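Side-chain contacts in CSOR (Streptomyces lividans, PDB 4ADZ), which probably represses copper-responsive genes by binding operator DNA and releasing it when copper is bound: residues T83-S86 with A87-A91; K122-E125 with A126-I130. One frame throughout, in Å; residues are numbered along the deposited sequence. Where two conformers were deposited one is given.

How the interactions relate
Both contacts are local, each within one helix. Interaction 1 lies on helix 78-114 and interaction 2 on helix 116-134, the next helix along the chain. Interaction 1 therefore closes well before interaction 2 opens. Their centres are 25 Å apart, on opposite sides of the chain's centre, and their nearest atoms are about 13 Å from each other. Both belong to the part of the chain shared by the metal-sensitive transcriptional repressor family, and both touch the second subunit. Interaction 2 also meets the third subunit. The two contacts thus mark helices that build the four-chain assembly, interaction 1 inside the subunit pair and interaction 2 where three copies come together.

Interaction 1. Residues T83-S86 with A87-A91; sequences TQVS and ASTKA
Ser88 and Thr89 both turn their hydroxyls back onto the preceding helical turn, but in different ways. Ser88 OG is anti to its own carbonyl carbon (chi1 -56°) and donates to Gln84 O at 2.9 Å. The backbone Ser88 N donates to the same oxygen at 3.0 Å. The two donors approach from opposite faces of the carbonyl plane, so Gln84 O is held from both sides. In the conformer given, one of two deposited, Thr89 places OG1 between its backbone N and carbonyl carbon (chi1 60°). From there OG1 reaches one residue less far back and donates to Ser86 O at 2.9 Å. This bond is strongly bent at the acceptor, with a C=O...OG1 angle of 108°. Lys90 N also donates to Ser86 O, at 2.9 Å and from the same face. The same Thr89 conformer lays CG2 by Val85 O at 3.3 Å, and CG2 meets Val85 CG1 at 4.2 Å where the two side chains cross. Val85 and Thr89 pack on Phe95 and Leu92 of the second subunit. Gln84 and Val85 also touch Leu68 of helix 48-73, and Gln84 NE2 hydrogen-bonds to Gln64 O. The hydroxyl bonds back to the preceding turn are typical of serine and threonine inside an alpha helix, here in the all-helical bundle of a CsoR-family repressor.

Interaction 2. Residues K122-E125 with A126-I130; sequences KVEE and ATKAI
Val123 O is gripped twice by Thr127. The hydroxyl OG1 of Thr127 donates to Val123 O at 2.8 Å, and the backbone Thr127 N donates to that oxygen at 2.9 Å. They come from opposite faces of the carbonyl plane. The hydroxyl stands well above this plane, while the N-H is tilted less. Thr127 OG1 is anti to the carbonyl carbon of its own residue (chi1 -62°), which swings it back over the preceding turn. There it also lies 4.0 Å from Val123 CG1. With an alanine here the hydroxyl and the methyl are gone, and Val123 O would probably keep only the backbone N-H of the two donors described.

Glu124 and Lys128 add a salt bridge one turn apart. Glu124 CG anti to its backbone N (chi1 176°) and Lys128 CG anti to its own carbonyl carbon (chi1 -72°) bring the two extended chains side by side, pointing the same way. Lys128 NZ donates to Glu124 OE2 at 3.1 Å, on the anti side of the carboxylate and somewhat out of its plane. The aliphatic parts touch as well, with Lys128 CE 3.7 Å from Glu124 CG. Both residues are exposed, though Glu124 also packs on Glu101 of the third subunit. Backbone bonds continue the helix, with Lys128 N to Glu124 O at 3.0 Å and Ala129 N to Glu125 O at 3.1 Å.

Tyr77 OH of the second subunit hydrogen-bonds to both Lys122 NZ and Glu125 OE1. Val123 and Thr127 instead face Leu104 and Glu101 of the third subunit. Helix 116-134 thus packs against helix 78-114 of the third subunit, and through Glu125 and Ala129 it meets Ile79 at the start of the same helix in the second.

Interaction 1. Residues T83-S86 with A87-A91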
loop_
_atom_site.group_PDB
_atom_site.type_symbol
_atom_site.label_atom_id
_atom_site.label_comp_id
_atom_site.label_asym_id
_atom_site.label_seq_id
_atom_site.Cartn_x
_atom_site.Cartn_y
_atom_site.Cartn_z
ATOM N N THR A 83 -11.312 10.536 -2.623
ATOM C CA THR A 83 -10.205 11.423 -2.406
ATOM C C THR A 83 -9.944 11.720 -0.906
ATOM O O THR A 83 -8.788 11.741 -0.436
ATOM C CB THR A 83 -10.400 12.738 -3.205
ATOM O OG1 THR A 83 -10.459 12.392 -4.577
ATOM C CG2 THR A 83 -9.244 13.759 -2.971
ATOM N N GLN A 84 -11.020 11.975 -0.164
ATOM C CA GLN A 84 -10.940 12.245 1.270
ATOM C C GLN A 84 -10.558 10.949 2.039
ATOM O O GLN A 84 -9.831 11.052 3.030
ATOM C CB GLN A 84 -12.289 12.735 1.759
ATOM C CG GLN A 84 -12.414 12.942 3.246
ATOM C CD GLN A 84 -11.797 14.197 3.783
ATOM O OE1 GLN A 84 -11.069 14.973 3.068
ATOM N NE2 GLN A 84 -12.137 14.464 5.094
ATOM N N VAL A 85 -11.026 9.788 1.587
ATOM C CA VAL A 85 -10.606 8.501 2.215
ATOM C C VAL A 85 -9.075 8.392 2.095
ATOM O O VAL A 85 -8.346 8.021 3.074
ATOM C CB VAL A 85 -11.300 7.256 1.687
ATOM C CG1 VAL A 85 -10.664 5.892 2.206
ATOM C CG2 VAL A 85 -12.831 7.297 1.961
ATOM N N SER A 86 -8.530 8.689 0.914
ATOM C CA SER A 86 -7.116 8.518 0.661
ATOM C C SER A 86 -6.339 9.515 1.505
ATOM O O SER A 86 -5.299 9.173 2.101
ATOM C CB SER A 86 -6.834 8.685 -0.870
ATOM O OG SER A 86 -7.354 7.559 -1.565
ATOM N N ALA A 87 -6.845 10.733 1.655
ATOM C CA ALA A 87 -6.212 11.673 2.521
ATOM C C ALA A 87 -6.164 11.175 3.980
ATOM O O ALA A 87 -5.148 11.413 4.654
ATOM C CB ALA A 87 -6.845 13.056 2.450
ATOM N N SER A 88 -7.241 10.582 4.442
ATOM C CA SER A 88 -7.311 10.080 5.837
ATOM C C SER A 88 -6.388 8.884 6.038
ATOM O O SER A 88 -5.686 8.799 7.035
ATOM C CB SER A 88 -8.729 9.698 6.180
ATOM O OG SER A 88 -9.577 10.822 5.958
ATOM N N THR A 89 -6.303 8.010 5.063
ATOM C CA THR A 89 -5.387 6.840 5.151
ATOM C C THR A 89 -3.947 7.326 5.160
ATOM O O THR A 89 -3.109 6.852 5.957
ATOM C CB THR A 89 -5.656 5.764 4.053
ATOM O OG1 THR A 89 -5.494 6.321 2.737
ATOM C CG2 THR A 89 -7.057 5.194 4.174
ATOM N N LYS A 90 -3.644 8.297 4.304
ATOM C CA LYS A 90 -2.311 8.891 4.280
ATOM C C LYS A 90 -1.941 9.485 5.611
ATOM O O LYS A 90 -0.805 9.269 6.071
ATOM C CB LYS A 90 -2.187 9.894 3.110
ATOM C CG LYS A 90 -0.895 10.683 3.027
ATOM C CD LYS A 90 -0.987 11.909 2.093
ATOM C CE LYS A 90 0.363 12.587 1.898
ATOM N NZ LYS A 90 1.342 11.649 1.292
ATOM N N ALA A 91 -2.865 10.198 6.266
ATOM C CA ALA A 91 -2.604 10.801 7.574
ATOM C C ALA A 91 -2.338 9.744 8.650
ATOM O O ALA A 91 -1.451 9.892 9.485
ATOM C CB ALA A 91 -3.772 11.676 8.024
#

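Interaction 2. Residues K122-E125 with A126-I130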
loop_
_atom_site.group_PDB
_atom_site.type_symbol
_atom_site.label_atom_id
_atom_site.label_comp_id
_atom_site.label_asym_id
_atom_site.label_seq_id
_atom_site.Cartn_x
_atom_site.Cartn_y
_atom_site.Cartn_z
ATOM N N LYS A 122 12.988 -7.087 19.834
ATOM C CA LYS A 122 12.379 -5.771 19.554
ATOM C C LYS A 122 12.423 -5.509 18.058
ATOM O O LYS A 122 11.472 -4.993 17.465
ATOM C CB LYS A 122 13.073 -4.590 20.281
ATOM C CG LYS A 122 12.817 -4.504 21.768
ATOM C CD LYS A 122 11.341 -4.148 22.068
ATOM C CE LYS A 122 11.064 -4.200 23.586
ATOM N NZ LYS A 122 9.607 -4.251 23.907
ATOM N N VAL A 123 13.554 -5.830 17.413
ATOM C CA VAL A 123 13.659 -5.527 15.953
ATOM C C VAL A 123 12.736 -6.439 15.134
ATOM O O VAL A 123 12.100 -5.972 14.176
ATOM C CB VAL A 123 15.114 -5.617 15.470
ATOM C CG1 VAL A 123 15.165 -5.633 13.901
ATOM C CG2 VAL A 123 15.860 -4.427 16.061
ATOM N N GLU A 124 12.611 -7.710 15.531
ATOM C CA GLU A 124 11.671 -8.661 14.896
ATOM C C GLU A 124 10.231 -8.135 15.040
ATOM O O GLU A 124 9.504 -8.085 14.061
ATOM C CB GLU A 124 11.751 -10.055 15.470
ATOM C CG GLU A 124 10.720 -11.015 14.875
ATOM C CD GLU A 124 10.982 -12.479 15.209
ATOM O OE1 GLU A 124 11.998 -12.788 15.868
ATOM O OE2 GLU A 124 10.166 -13.314 14.791
ATOM N N GLU A 125 9.890 -7.671 16.230
ATOM C CA GLU A 125 8.559 -7.141 16.464
ATOM C C GLU A 125 8.311 -5.902 15.608
ATOM O O GLU A 125 7.222 -5.773 15.027
ATOM C CB GLU A 125 8.397 -6.751 17.935
ATOM C CG GLU A 125 6.982 -6.289 18.326
ATOM C CD GLU A 125 6.916 -5.777 19.762
ATOM O OE1 GLU A 125 7.875 -5.045 20.230
ATOM O OE2 GLU A 125 5.865 -6.079 20.376
ATOM N N ALA A 126 9.247 -4.982 15.542
ATOM C CA ALA A 126 9.062 -3.754 14.739
ATOM C C ALA A 126 8.921 -4.103 13.239
ATOM O O ALA A 126 8.109 -3.520 12.504
ATOM C CB ALA A 126 10.213 -2.799 14.962
ATOM N N THR A 127 9.696 -5.095 12.810
ATOM C CA THR A 127 9.686 -5.490 11.433
ATOM C C THR A 127 8.288 -6.075 11.102
ATOM O O THR A 127 7.734 -5.797 10.032
ATOM C CB THR A 127 10.768 -6.547 11.123
ATOM O OG1 THR A 127 12.058 -5.982 11.386
ATOM C CG2 THR A 127 10.689 -6.966 9.540
ATOM N N LYS A 128 7.728 -6.876 11.988
ATOM C CA LYS A 128 6.396 -7.391 11.783
ATOM C C LYS A 128 5.305 -6.277 11.694
ATOM O O LYS A 128 4.436 -6.307 10.806
ATOM C CB LYS A 128 6.017 -8.435 12.823
ATOM C CG LYS A 128 6.739 -9.769 12.665
ATOM C CD LYS A 128 6.452 -10.742 13.782
ATOM C CE LYS A 128 7.399 -11.937 13.647
ATOM N NZ LYS A 128 7.054 -13.031 14.586
ATOM N N ALA A 129 5.396 -5.297 12.599
ATOM C CA ALA A 129 4.505 -4.146 12.577
ATOM C C ALA A 129 4.688 -3.409 11.247
ATOM O O ALA A 129 3.717 -2.955 10.661
ATOM C CB ALA A 129 4.757 -3.180 13.746
ATOM N N ILE A 130 5.925 -3.306 10.761
ATOM C CA ILE A 130 6.191 -2.620 9.490
ATOM C C ILE A 130 5.530 -3.423 8.356
ATOM O O ILE A 130 4.887 -2.851 7.469
ATOM C CB ILE A 130 7.679 -2.438 9.228
ATOM C CG1 ILE A 130 8.303 -1.391 10.183
ATOM C CG2 ILE A 130 7.928 -2.007 7.768
ATOM C CD1 ILE A 130 9.805 -1.526 10.343
#